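Local coordinates for fatty acid synthase 1, isoform A (Drosophila melanogaster, PDB 6FN6), which probably makes long-chain saturated fatty acids from acetyl-CoA and malonyl-CoA with NADPH, this chain carrying the dehydratase, enoylreductase and ketoreductase of that synthase, at residues N112-P116 with V239-G243; L1053-C1058 with I1084-R1088; V691-Y696 with A723-V727; K127-D133 with K961-L967; N600-V606 with T664-K670. All blocks are in the same frame, centred on the assembly; numbering follows the deposited sequence.

Contact 1 of 5, residues N112-P116 with V239-G243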
# COMPACT_ATOMS: atom_id res chain seq x y z
N ASN A 112 -26.60 1.08 -13.45
CA ASN A 112 -25.69 -0.05 -13.46
C ASN A 112 -24.74 -0.04 -12.26
O ASN A 112 -24.16 -1.07 -11.92
CB ASN A 112 -24.87 -0.04 -14.76
CG ASN A 112 -25.54 -0.81 -15.88
OD1 ASN A 112 -26.54 -0.37 -16.44
ND2 ASN A 112 -24.98 -1.97 -16.22
N GLU A 113 -24.59 1.11 -11.63
CA GLU A 113 -23.68 1.24 -10.49
C GLU A 113 -24.31 0.80 -9.17
O GLU A 113 -23.61 0.63 -8.17
CB GLU A 113 -23.20 2.69 -10.37
CG GLU A 113 -22.39 3.18 -11.56
CD GLU A 113 -21.02 2.54 -11.65
OE1 GLU A 113 -20.25 2.63 -10.67
OE2 GLU A 113 -20.70 1.94 -12.70
N GLU A 114 -25.63 0.61 -9.17
CA GLU A 114 -26.34 0.25 -7.94
C GLU A 114 -26.46 -1.27 -7.79
O GLU A 114 -26.28 -2.01 -8.75
CB GLU A 114 -27.74 0.87 -7.94
CG GLU A 114 -27.75 2.36 -8.22
CD GLU A 114 -28.98 3.05 -7.69
OE1 GLU A 114 -29.93 3.26 -8.47
OE2 GLU A 114 -29.00 3.40 -6.49
N LEU A 115 -26.76 -1.72 -6.57
CA LEU A 115 -26.93 -3.14 -6.30
C LEU A 115 -28.42 -3.52 -6.34
O LEU A 115 -29.26 -2.77 -5.82
CB LEU A 115 -26.34 -3.51 -4.94
CG LEU A 115 -24.81 -3.45 -4.78
CD1 LEU A 115 -24.43 -3.67 -3.33
CD2 LEU A 115 -24.13 -4.48 -5.67
N PRO A 116 -28.75 -4.68 -6.94
CA PRO A 116 -30.14 -5.14 -6.99
C PRO A 116 -30.58 -5.76 -5.67
O PRO A 116 -30.57 -6.98 -5.53
CB PRO A 116 -30.12 -6.18 -8.11
CG PRO A 116 -28.75 -6.73 -8.06
CD PRO A 116 -27.85 -5.59 -7.66
N VAL A 239 -29.93 6.79 -2.49
CA VAL A 239 -28.61 6.76 -1.85
C VAL A 239 -28.24 5.33 -1.48
O VAL A 239 -29.03 4.60 -0.89
CB VAL A 239 -28.57 7.68 -0.61
CG1 VAL A 239 -27.16 7.74 -0.03
CG2 VAL A 239 -29.06 9.08 -0.96
N GLU A 240 -27.03 4.92 -1.85
CA GLU A 240 -26.53 3.60 -1.51
C GLU A 240 -25.12 3.71 -0.94
O GLU A 240 -24.20 4.18 -1.61
CB GLU A 240 -26.54 2.69 -2.75
CG GLU A 240 -26.31 1.23 -2.45
CD GLU A 240 -26.22 0.39 -3.70
OE1 GLU A 240 -27.27 0.12 -4.32
OE2 GLU A 240 -25.10 -0.01 -4.07
N LEU A 241 -24.95 3.27 0.30
CA LEU A 241 -23.67 3.42 1.00
C LEU A 241 -23.05 2.07 1.33
O LEU A 241 -23.64 1.25 2.03
CB LEU A 241 -23.86 4.23 2.29
CG LEU A 241 -24.48 5.62 2.09
CD1 LEU A 241 -24.77 6.28 3.43
CD2 LEU A 241 -23.59 6.51 1.23
N ARG A 242 -21.84 1.83 0.81
CA ARG A 242 -21.14 0.57 1.01
C ARG A 242 -19.89 0.76 1.87
O ARG A 242 -19.23 1.79 1.79
CB ARG A 242 -20.75 -0.05 -0.33
CG ARG A 242 -21.87 -0.06 -1.37
CD ARG A 242 -21.42 -0.78 -2.63
NE ARG A 242 -22.26 -0.45 -3.78
CZ ARG A 242 -22.06 -0.90 -5.01
NH1 ARG A 242 -21.04 -1.72 -5.26
NH2 ARG A 242 -22.87 -0.54 -6.00
N GLY A 243 -19.57 -0.24 2.68
CA GLY A 243 -18.32 -0.26 3.43
C GLY A 243 -18.13 0.88 4.41
O GLY A 243 -17.07 1.51 4.43
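Leu115, in the loop that runs from strand 98-105 to strand 129-130, is met by Glu240 and Arg242 of a strand in the double hotdog fold of the dehydratase. These three residues bury the greater part of the contact. Glu240 and Arg242 stand two apart on the strand, and both side chains point toward the loop. Glu240 runs out fully extended, its CG anti to the backbone N (chi1 -168°), which carries the carboxylate up to the loop backbone. There OE1 takes the amide hydrogen of Leu115 N on its syn side at 3.0 Å, along an almost straight bond of 174°. A glutamate is long enough to cross this gap, and it brings an acceptor to a loop amide. Its OE1 also forms a salt bridge with Lys235, so two donors share the oxygen, while OE2 is turned to Arg242 and receives its NE at 2.9 Å. That internal pairing helps to keep the long arginine in position beside the acid. A leucine suits position 115 because its branched apolar end can lie on the flat face of the guanidinium; the same side chain also touches Gln770 of the second subunit. Glu113 O lies at the guanidinium edge, near its plane. Over one face of the Arg242 guanidinium, and above its centre, rests Leu115 CG, 3.7 Å from NH2.

Contact 2 of 5, residues L1053-C1058 with I1084-R1088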
# COMPACT_ATOMS: atom_id res chain seq x y z
N LEU A 1053 -33.16 -11.30 51.61
CA LEU A 1053 -33.22 -9.93 51.14
C LEU A 1053 -32.11 -9.09 51.76
O LEU A 1053 -31.95 -9.05 52.98
CB LEU A 1053 -34.59 -9.32 51.46
CG LEU A 1053 -34.79 -7.84 51.11
CD1 LEU A 1053 -36.07 -7.65 50.31
CD2 LEU A 1053 -34.82 -7.00 52.37
N ASP A 1054 -31.33 -8.43 50.91
CA ASP A 1054 -30.21 -7.61 51.36
C ASP A 1054 -30.55 -6.13 51.30
O ASP A 1054 -29.97 -5.32 52.03
CB ASP A 1054 -28.95 -7.89 50.52
CG ASP A 1054 -28.51 -9.34 50.59
OD1 ASP A 1054 -28.15 -9.80 51.69
OD2 ASP A 1054 -28.51 -10.01 49.54
N TYR A 1055 -31.48 -5.75 50.43
CA TYR A 1055 -31.83 -4.35 50.24
C TYR A 1055 -33.33 -4.11 50.13
O TYR A 1055 -34.06 -4.89 49.51
CB TYR A 1055 -31.13 -3.78 49.00
CG TYR A 1055 -29.65 -4.09 48.97
CD1 TYR A 1055 -28.79 -3.49 49.88
CD2 TYR A 1055 -29.13 -4.99 48.06
CE1 TYR A 1055 -27.44 -3.78 49.87
CE2 TYR A 1055 -27.78 -5.28 48.05
CZ TYR A 1055 -26.94 -4.67 48.96
OH TYR A 1055 -25.59 -4.95 48.96
N PHE A 1056 -33.77 -3.02 50.75
CA PHE A 1056 -35.14 -2.55 50.65
C PHE A 1056 -35.05 -1.04 50.51
O PHE A 1056 -34.95 -0.32 51.50
CB PHE A 1056 -35.97 -2.94 51.87
CG PHE A 1056 -37.45 -2.69 51.71
CD1 PHE A 1056 -37.97 -1.42 51.91
CD2 PHE A 1056 -38.31 -3.72 51.39
CE1 PHE A 1056 -39.33 -1.18 51.77
CE2 PHE A 1056 -39.67 -3.49 51.25
CZ PHE A 1056 -40.18 -2.21 51.44
N ILE A 1057 -35.08 -0.56 49.27
CA ILE A 1057 -34.78 0.83 48.97
C ILE A 1057 -35.99 1.52 48.35
O ILE A 1057 -36.68 0.95 47.51
CB ILE A 1057 -33.54 0.95 48.06
CG1 ILE A 1057 -32.35 0.27 48.73
CG2 ILE A 1057 -33.24 2.41 47.73
CD1 ILE A 1057 -31.10 0.21 47.89
N CYS A 1058 -36.24 2.75 48.79
CA CYS A 1058 -37.32 3.58 48.27
C CYS A 1058 -36.77 4.87 47.68
O CYS A 1058 -36.17 5.68 48.40
CB CYS A 1058 -38.33 3.91 49.38
SG CYS A 1058 -39.07 2.47 50.21
N ILE A 1084 -41.22 3.82 57.22
CA ILE A 1084 -41.17 2.40 56.89
C ILE A 1084 -39.74 1.86 56.98
O ILE A 1084 -39.50 0.80 57.55
CB ILE A 1084 -41.76 2.15 55.49
CG1 ILE A 1084 -43.27 2.42 55.51
CG2 ILE A 1084 -41.48 0.71 55.03
CD1 ILE A 1084 -43.94 2.35 54.15
N CYS A 1085 -38.80 2.60 56.41
CA CYS A 1085 -37.41 2.16 56.38
C CYS A 1085 -36.78 2.26 57.76
O CYS A 1085 -35.98 1.40 58.15
CB CYS A 1085 -36.61 2.97 55.36
SG CYS A 1085 -37.16 2.67 53.66
N GLU A 1086 -37.13 3.30 58.50
CA GLU A 1086 -36.64 3.45 59.87
C GLU A 1086 -37.15 2.30 60.72
O GLU A 1086 -36.38 1.67 61.45
CB GLU A 1086 -37.10 4.78 60.47
CG GLU A 1086 -36.51 5.06 61.85
CD GLU A 1086 -37.07 6.32 62.49
OE1 GLU A 1086 -38.21 6.70 62.17
OE2 GLU A 1086 -36.36 6.92 63.33
N GLN A 1087 -38.44 2.03 60.62
CA GLN A 1087 -39.06 0.97 61.41
C GLN A 1087 -38.45 -0.38 61.07
O GLN A 1087 -38.19 -1.19 61.95
CB GLN A 1087 -40.58 0.95 61.16
CG GLN A 1087 -41.33 2.10 61.81
CD GLN A 1087 -41.33 2.02 63.33
OE1 GLN A 1087 -40.39 2.47 63.98
NE2 GLN A 1087 -42.39 1.45 63.89
N ARG A 1088 -38.23 -0.61 59.78
CA ARG A 1088 -37.61 -1.85 59.32
C ARG A 1088 -36.27 -2.09 60.02
O ARG A 1088 -36.00 -3.18 60.52
CB ARG A 1088 -37.44 -1.84 57.80
CG ARG A 1088 -38.71 -2.19 57.03
CD ARG A 1088 -38.46 -2.18 55.52
NE ARG A 1088 -37.45 -3.16 55.13
CZ ARG A 1088 -37.71 -4.43 54.82
NH1 ARG A 1088 -38.96 -4.89 54.85
NH2 ARG A 1088 -36.72 -5.25 54.49
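Phe1056 and Arg1088 make the tight part of this contact: the guanidinium lies flat on the phenyl ring, centres 4.0 Å apart and planes only 14° from parallel. The stack is displaced: Arg1088 CZ makes an off-centre cation-pi contact and CD a CH-pi contact over the ring face. A bend at chi3 (61°) lays the end of the arginine across the ring. Leu1053 CD2 meets the guanidinium at its edge, near NH2. Charge inside this buried layer is answered by a salt bridge from NH1 to Asp1043 and by hydrogen bonds to Ser1046 OG and Pro1094 O. A methionine in place of Arg1088 would probably leave Asp1043 without its positive mate and the ring of Phe1056 without its flat cover. The other end is looser. Phe1056 CE1 comes no nearer than 4.3 Å to Ile1084 CG2, and Cys1058 SG lies 3.9 Å from Cys1085 SG, both thiols small enough to fit between strand and helix. Glu1086 and Gln1087, partly exposed, do not touch the strand segment. A helix running nearly antiparallel to its strand at 158°, the axes 9.9 Å apart, belongs to the beta-alpha-beta layering of the ketoreductase's Rossmann fold.

Contact 3 of 5, residues V691-Y696 with A723-V727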
# COMPACT_ATOMS: atom_id res chain seq x y z
N VAL A 691 5.95 -11.45 25.45
CA VAL A 691 6.94 -11.04 24.46
C VAL A 691 7.46 -12.25 23.69
O VAL A 691 7.72 -12.16 22.49
CB VAL A 691 8.11 -10.26 25.11
CG1 VAL A 691 7.62 -8.93 25.66
CG2 VAL A 691 8.78 -11.09 26.20
N TYR A 692 7.60 -13.39 24.36
CA TYR A 692 8.15 -14.57 23.71
C TYR A 692 7.10 -15.33 22.92
O TYR A 692 7.39 -15.88 21.86
CB TYR A 692 8.81 -15.50 24.74
CG TYR A 692 10.22 -15.09 25.07
CD1 TYR A 692 11.26 -15.37 24.20
CD2 TYR A 692 10.52 -14.41 26.24
CE1 TYR A 692 12.56 -15.00 24.48
CE2 TYR A 692 11.81 -14.03 26.54
CZ TYR A 692 12.83 -14.33 25.66
OH TYR A 692 14.12 -13.96 25.95
N SER A 693 5.87 -15.37 23.43
CA SER A 693 4.77 -15.93 22.66
C SER A 693 4.60 -15.14 21.37
O SER A 693 4.30 -15.71 20.31
CB SER A 693 3.47 -15.92 23.47
OG SER A 693 3.58 -16.75 24.61
N THR A 694 4.81 -13.84 21.46
CA THR A 694 4.74 -12.96 20.30
C THR A 694 5.87 -13.27 19.32
O THR A 694 5.65 -13.43 18.12
CB THR A 694 4.81 -11.48 20.71
OG1 THR A 694 3.77 -11.19 21.66
CG2 THR A 694 4.66 -10.56 19.50
N VAL A 695 7.09 -13.35 19.85
CA VAL A 695 8.27 -13.55 19.03
C VAL A 695 8.16 -14.86 18.27
O VAL A 695 8.49 -14.93 17.09
CB VAL A 695 9.55 -13.51 19.90
CG1 VAL A 695 10.72 -14.19 19.20
CG2 VAL A 695 9.92 -12.08 20.24
N TYR A 696 7.69 -15.90 18.95
CA TYR A 696 7.63 -17.22 18.35
C TYR A 696 6.49 -17.34 17.34
O TYR A 696 6.63 -18.00 16.31
CB TYR A 696 7.49 -18.29 19.43
CG TYR A 696 8.81 -18.74 19.99
CD1 TYR A 696 9.66 -19.57 19.26
CD2 TYR A 696 9.23 -18.34 21.26
CE1 TYR A 696 10.87 -19.99 19.76
CE2 TYR A 696 10.45 -18.76 21.77
CZ TYR A 696 11.26 -19.58 21.02
OH TYR A 696 12.47 -19.99 21.52
N ALA A 723 13.46 -10.06 23.24
CA ALA A 723 13.03 -11.44 23.10
C ALA A 723 13.29 -11.92 21.68
O ALA A 723 13.69 -13.06 21.47
CB ALA A 723 11.56 -11.58 23.45
N ALA A 724 13.06 -11.04 20.71
CA ALA A 724 13.27 -11.38 19.31
C ALA A 724 14.75 -11.62 19.00
O ALA A 724 15.10 -12.60 18.35
CB ALA A 724 12.73 -10.27 18.42
N ILE A 725 15.60 -10.72 19.48
CA ILE A 725 17.04 -10.82 19.24
C ILE A 725 17.59 -12.12 19.82
O ILE A 725 18.39 -12.80 19.20
CB ILE A 725 17.79 -9.60 19.81
CG1 ILE A 725 17.33 -8.31 19.11
CG2 ILE A 725 19.30 -9.76 19.66
CD1 ILE A 725 17.76 -7.04 19.82
N SER A 726 17.15 -12.45 21.03
CA SER A 726 17.62 -13.65 21.72
C SER A 726 17.28 -14.91 20.93
O SER A 726 18.14 -15.75 20.70
CB SER A 726 17.02 -13.72 23.12
OG SER A 726 17.50 -14.85 23.83
N VAL A 727 16.02 -15.04 20.54
CA VAL A 727 15.57 -16.22 19.81
C VAL A 727 16.24 -16.28 18.44
O VAL A 727 16.73 -17.33 18.03
CB VAL A 727 14.03 -16.25 19.68
CG1 VAL A 727 13.58 -17.48 18.91
CG2 VAL A 727 13.38 -16.23 21.05
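Helix segments 691-696 and 723-727 cross at -56° with their axes 9.3 Å apart, close enough to bring Val695 CA within 5.5 Å of Ala724 CA. Alanines on the second helix permit this approach. Ala723 CB lies over the centre of the Tyr692 ring, 3.7 Å from its centroid, a CH-pi contact nearly perpendicular to the ring. With CG beside the backbone N (chi1 -83°), the tyrosine swings its ring across the gap, and Val727 CG2 meets it at the edge, in plane, 3.7 Å from CE1. Val695 points toward the second helix and uses both branches: CG2 reaches Ala723 CB at 3.6 Å and also packs on Ala724, while CG1 and Val727 CG2 meet tip to tip. Tyr696 lays its phenol end against the methyls of Val727. A serine in place of Tyr692 would probably leave Ala723 CB and Val727 CG2 facing a gap and Val864 O without its phenol hydroxyl partner. Both helices belong to what is probably the nucleotide-binding, Rossmann-type half of the enoylreductase: helix 719-731 links parallel strands 710-713 and 734-739, helix 689-702 leads into the first of them, and helix 844-860 packs against Tyr696.

Contact 4 of 5, residues K127-D133 with K961-L967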
# COMPACT_ATOMS: atom_id res chain seq x y z
N LYS A 127 -40.46 -5.20 20.24
CA LYS A 127 -41.23 -4.09 19.69
C LYS A 127 -40.33 -3.18 18.86
O LYS A 127 -39.15 -3.03 19.15
CB LYS A 127 -41.90 -3.29 20.82
CG LYS A 127 -42.84 -2.19 20.32
CD LYS A 127 -43.74 -1.65 21.41
CE LYS A 127 -44.85 -0.78 20.82
NZ LYS A 127 -45.91 -0.47 21.82
N GLU A 128 -40.90 -2.58 17.82
CA GLU A 128 -40.16 -1.65 16.98
C GLU A 128 -39.90 -0.36 17.74
O GLU A 128 -40.61 -0.05 18.71
CB GLU A 128 -40.91 -1.36 15.68
CG GLU A 128 -42.05 -0.36 15.79
CD GLU A 128 -42.63 0.02 14.44
OE1 GLU A 128 -43.36 1.04 14.37
OE2 GLU A 128 -42.34 -0.68 13.45
N LEU A 129 -38.89 0.38 17.31
CA LEU A 129 -38.55 1.64 17.95
C LEU A 129 -39.25 2.79 17.23
O LEU A 129 -39.29 2.83 16.00
CB LEU A 129 -37.04 1.86 17.94
CG LEU A 129 -36.17 0.75 18.53
CD1 LEU A 129 -34.69 1.01 18.25
CD2 LEU A 129 -36.41 0.63 20.02
N GLY A 130 -39.82 3.71 18.00
CA GLY A 130 -40.35 4.94 17.45
C GLY A 130 -39.28 6.00 17.38
O GLY A 130 -38.15 5.78 17.82
N THR A 131 -39.62 7.15 16.82
CA THR A 131 -38.66 8.24 16.70
C THR A 131 -38.08 8.62 18.06
O THR A 131 -36.88 8.86 18.18
CB THR A 131 -39.31 9.49 16.05
OG1 THR A 131 -38.37 10.57 16.07
CG2 THR A 131 -40.58 9.90 16.78
N ASN A 132 -38.92 8.64 19.09
CA ASN A 132 -38.47 9.03 20.42
C ASN A 132 -37.63 7.93 21.07
O ASN A 132 -36.67 8.22 21.79
CB ASN A 132 -39.67 9.37 21.31
CG ASN A 132 -40.35 10.66 20.90
OD1 ASN A 132 -39.69 11.62 20.50
ND2 ASN A 132 -41.67 10.69 21.00
N ASP A 133 -37.99 6.67 20.81
CA ASP A 133 -37.20 5.55 21.30
C ASP A 133 -35.79 5.59 20.73
O ASP A 133 -34.81 5.43 21.45
CB ASP A 133 -37.86 4.21 20.94
CG ASP A 133 -39.23 4.05 21.55
OD1 ASP A 133 -39.42 4.50 22.71
OD2 ASP A 133 -40.12 3.47 20.89
N LYS A 961 -44.54 -0.60 26.75
CA LYS A 961 -45.24 0.46 26.03
C LYS A 961 -44.36 1.05 24.94
O LYS A 961 -44.84 1.39 23.86
CB LYS A 961 -45.69 1.56 27.00
CG LYS A 961 -46.35 2.76 26.33
CD LYS A 961 -46.60 3.90 27.31
CE LYS A 961 -47.05 5.17 26.59
NZ LYS A 961 -47.12 6.34 27.51
N THR A 962 -43.07 1.20 25.24
CA THR A 962 -42.13 1.81 24.31
C THR A 962 -41.16 0.79 23.72
O THR A 962 -40.83 -0.21 24.36
CB THR A 962 -41.32 2.94 24.98
OG1 THR A 962 -40.34 2.37 25.86
CG2 THR A 962 -42.23 3.87 25.78
N GLY A 963 -40.71 1.06 22.50
CA GLY A 963 -39.70 0.24 21.84
C GLY A 963 -38.42 0.19 22.64
O GLY A 963 -37.74 -0.83 22.70
N TYR A 964 -38.06 1.32 23.25
CA TYR A 964 -36.87 1.39 24.09
C TYR A 964 -36.93 0.35 25.21
O TYR A 964 -35.92 -0.30 25.52
CB TYR A 964 -36.70 2.78 24.68
CG TYR A 964 -35.45 2.92 25.49
CD1 TYR A 964 -34.20 3.03 24.88
CD2 TYR A 964 -35.49 2.92 26.88
CE1 TYR A 964 -33.05 3.14 25.62
CE2 TYR A 964 -34.34 3.04 27.63
CZ TYR A 964 -33.12 3.15 26.99
OH TYR A 964 -31.97 3.27 27.73
N GLN A 965 -38.09 0.21 25.84
CA GLN A 965 -38.30 -0.80 26.87
C GLN A 965 -38.00 -2.18 26.31
O GLN A 965 -37.19 -2.92 26.87
CB GLN A 965 -39.73 -0.75 27.40
CG GLN A 965 -39.99 0.36 28.42
CD GLN A 965 -41.46 0.68 28.57
OE1 GLN A 965 -42.32 -0.01 28.01
NE2 GLN A 965 -41.76 1.72 29.34
N GLY A 966 -38.67 -2.53 25.22
CA GLY A 966 -38.45 -3.81 24.57
C GLY A 966 -36.99 -4.01 24.20
O GLY A 966 -36.48 -5.13 24.25
N LEU A 967 -36.33 -2.92 23.81
CA LEU A 967 -34.92 -2.97 23.45
C LEU A 967 -34.06 -3.40 24.63
O LEU A 967 -33.25 -4.32 24.52
CB LEU A 967 -34.45 -1.60 22.94
CG LEU A 967 -32.96 -1.44 22.63
CD1 LEU A 967 -32.50 -2.47 21.61
CD2 LEU A 967 -32.66 -0.03 22.14
O HOH W 1 -37.24 -2.99 20.91
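The carboxylate of Asp133 lies flat against the start of helix 963-967, with Tyr964 N over one face, 3.4 Å from CG, and Gly963 N above the same face. OD1 touches Thr962 CB, while Gly130 N approaches OD2 from the other side of the plane. The Tyr964 ring, met obliquely by Asp133 O, lies among Lys136, Glu137 and Leu140 of helix 131-141. This is where the hotdog fold of the dehydratase meets the ketoreductase, and each partner presents a helix start: Gly130 and Thr962 are the N-cap residues. Tyr964 OH hydrogen-bonds to Glu939 and to Arg188, one from each domain. Asp133 serves both helix starts: OD2 receives Gly130 N at 2.9 Å, almost linearly and on the anti side, and takes a weak bond from Gly963 N at 3.0 Å. A negative group suits this place, since the partial positive charge of both helix ends would probably stabilise it. Thr962 OG1 takes Gln965 N and Gln965 OE1 takes Thr962 N, completing a capping box. Glycine suits position 963, because a beta carbon on this backbone would run into Glu128 O, Leu129 CA and the Asp133 carboxylate; Glu128 O instead meets Gly963 CA in a CA-H...O contact. Leu129 lays CD2 along the first turn, 3.3 Å from Gly963 O and 4.2 Å from Leu967 CB. A water bridges the domains by donating to Lys127 O at 2.6 Å and to Gly963 O at 2.8 Å. At the exposed border the long, extended Lys127 brings NZ to 3.0 Å from Lys961 O, approaching from above the carbonyl plane.

Contact 5 of 5, residues N600-V606 with T664-K670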
# COMPACT_ATOMS: atom_id res chain seq x y z
N ASN A 600 -11.44 -25.90 31.38
CA ASN A 600 -9.99 -25.94 31.30
C ASN A 600 -9.44 -24.63 31.83
O ASN A 600 -8.62 -23.97 31.18
CB ASN A 600 -9.54 -26.18 29.85
CG ASN A 600 -8.04 -26.40 29.74
OD1 ASN A 600 -7.29 -26.05 30.65
ND2 ASN A 600 -7.61 -26.99 28.63
N LEU A 601 -9.90 -24.25 33.02
CA LEU A 601 -9.51 -22.99 33.64
C LEU A 601 -8.89 -23.22 35.01
O LEU A 601 -9.11 -24.26 35.64
CB LEU A 601 -10.72 -22.05 33.76
CG LEU A 601 -11.47 -21.76 32.46
CD1 LEU A 601 -12.75 -20.98 32.75
CD2 LEU A 601 -10.60 -21.00 31.48
N GLU A 602 -8.12 -22.24 35.48
CA GLU A 602 -7.45 -22.34 36.77
C GLU A 602 -7.35 -20.97 37.43
O GLU A 602 -6.80 -20.03 36.86
CB GLU A 602 -6.06 -22.94 36.61
CG GLU A 602 -5.34 -23.26 37.91
CD GLU A 602 -5.89 -24.50 38.60
OE1 GLU A 602 -7.00 -24.93 38.24
OE2 GLU A 602 -5.20 -25.03 39.49
N THR A 603 -7.89 -20.86 38.64
CA THR A 603 -7.81 -19.62 39.40
C THR A 603 -6.45 -19.57 40.09
O THR A 603 -6.12 -20.42 40.91
CB THR A 603 -8.93 -19.51 40.45
OG1 THR A 603 -10.19 -19.79 39.83
CG2 THR A 603 -8.96 -18.11 41.05
N CYS A 604 -5.65 -18.57 39.73
CA CYS A 604 -4.30 -18.43 40.26
C CYS A 604 -4.16 -17.21 41.16
O CYS A 604 -4.94 -16.26 41.07
CB CYS A 604 -3.29 -18.34 39.11
SG CYS A 604 -3.33 -19.74 37.97
N THR A 605 -3.17 -17.26 42.05
CA THR A 605 -2.85 -16.12 42.89
C THR A 605 -1.76 -15.31 42.22
O THR A 605 -0.69 -15.83 41.91
CB THR A 605 -2.39 -16.56 44.30
OG1 THR A 605 -3.31 -17.51 44.84
CG2 THR A 605 -2.29 -15.36 45.23
N VAL A 606 -2.01 -14.02 42.00
CA VAL A 606 -1.09 -13.18 41.26
C VAL A 606 -0.02 -12.61 42.18
O VAL A 606 -0.34 -12.08 43.25
CB VAL A 606 -1.83 -12.05 40.52
CG1 VAL A 606 -0.86 -11.18 39.74
CG2 VAL A 606 -2.89 -12.63 39.59
N THR A 664 -5.46 -9.28 42.15
CA THR A 664 -4.94 -10.15 43.20
C THR A 664 -5.07 -11.62 42.80
O THR A 664 -4.31 -12.47 43.24
CB THR A 664 -5.66 -9.92 44.53
OG1 THR A 664 -7.07 -10.10 44.36
CG2 THR A 664 -5.39 -8.51 45.04
N THR A 665 -6.06 -11.91 41.95
CA THR A 665 -6.28 -13.26 41.45
C THR A 665 -6.68 -13.21 39.98
O THR A 665 -7.28 -12.24 39.53
CB THR A 665 -7.36 -14.00 42.25
OG1 THR A 665 -8.49 -13.14 42.45
CG2 THR A 665 -6.82 -14.44 43.61
N CYS A 666 -6.34 -14.26 39.24
CA CYS A 666 -6.69 -14.33 37.82
C CYS A 666 -7.02 -15.76 37.42
O CYS A 666 -6.40 -16.71 37.90
CB CYS A 666 -5.55 -13.79 36.96
SG CYS A 666 -5.95 -13.68 35.19
N VAL A 667 -8.00 -15.91 36.54
CA VAL A 667 -8.34 -17.21 35.97
C VAL A 667 -7.58 -17.39 34.66
O VAL A 667 -7.83 -16.68 33.69
CB VAL A 667 -9.86 -17.35 35.76
CG1 VAL A 667 -10.20 -18.70 35.14
CG2 VAL A 667 -10.60 -17.16 37.07
N ALA A 668 -6.66 -18.35 34.64
CA ALA A 668 -5.82 -18.59 33.47
C ALA A 668 -6.17 -19.91 32.79
O ALA A 668 -6.65 -20.85 33.43
CB ALA A 668 -4.35 -18.57 33.87
N SER A 669 -5.93 -19.97 31.48
CA SER A 669 -6.15 -21.18 30.70
C SER A 669 -4.93 -22.10 30.74
O SER A 669 -3.81 -21.65 30.50
CB SER A 669 -6.49 -20.83 29.25
OG SER A 669 -6.55 -21.99 28.44
N LYS A 670 -5.14 -23.38 31.04
CA LYS A 670 -4.03 -24.32 31.19
C LYS A 670 -3.21 -24.41 29.92
O LYS A 670 -1.99 -24.58 29.97
CB LYS A 670 -4.53 -25.71 31.56
CG LYS A 670 -5.37 -25.78 32.83
CD LYS A 670 -5.85 -27.20 33.09
CE LYS A 670 -6.85 -27.26 34.24
NZ LYS A 670 -6.22 -26.99 35.56
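Glu602 and Ala668 form one antiparallel hydrogen-bonded pair, Cys604 and Cys666 the next, satisfying four amides and four carbonyls. Ala668 N reaches Glu602 O at 2.8 Å, and Glu602 N returns to Ala668 O. Cys604 N gives its hydrogen to Cys666 O at 2.7 Å, nearly linear at 174°, and Cys666 N answers to Cys604 O at 3.1 Å. Val606 N closes the ladder on Thr664 O from well above its carbonyl plane. Thr603 O and Thr664 OG1 find partners outside, in Thr648 OG1 and Ala570 N. The non-hydrogen-bonded pairs add CA-H...O contacts, among them Val667 CA to Glu602 O. Leu601 CB and Val667 CG1 pack at 3.7 Å on the face that also carries the threonines, suited to a partly exposed surface; small Cys604, Cys666 and Ala668 are buried on the other face, which Glu602 shares at its partly exposed end. Near the start of its strand, Glu602 bends at chi2 (75°), bringing OE1 to Lys670 NZ in a weak salt bridge of 3.5 Å; OE2 bonds weakly to Thr648. Strand 601-611 pairs with 665-669, 642-646 and 891-895 in the curled sheet of the enoylreductase, and Phe643 of strand 642-646 packs against Cys604, Cys666, Val606 and Ala668.

Along the chain the order of the catalytic domains is dehydratase, enoylreductase, ketoreductase. Contact 1 lies in the dehydratase, contacts 5 and 3 follow in the enoylreductase, and contact 2 comes last, in the ketoreductase. Contact 4 spans this order: its segments are more than 800 residues apart and join the first domain to the third. Contacts 3 and 5, centres about 24 Å apart, sit in the two halves of the enoylreductase. Contacts 1 and 4, whose segments alternate along the chain, both reach the hotdog strands, through 239-248 and 129-130, with centres about 30 Å apart; contacts 2 and 4 have centres about 33 Å apart. Four contacts thus lie within single domains, and contact 4 alone among the five joins two.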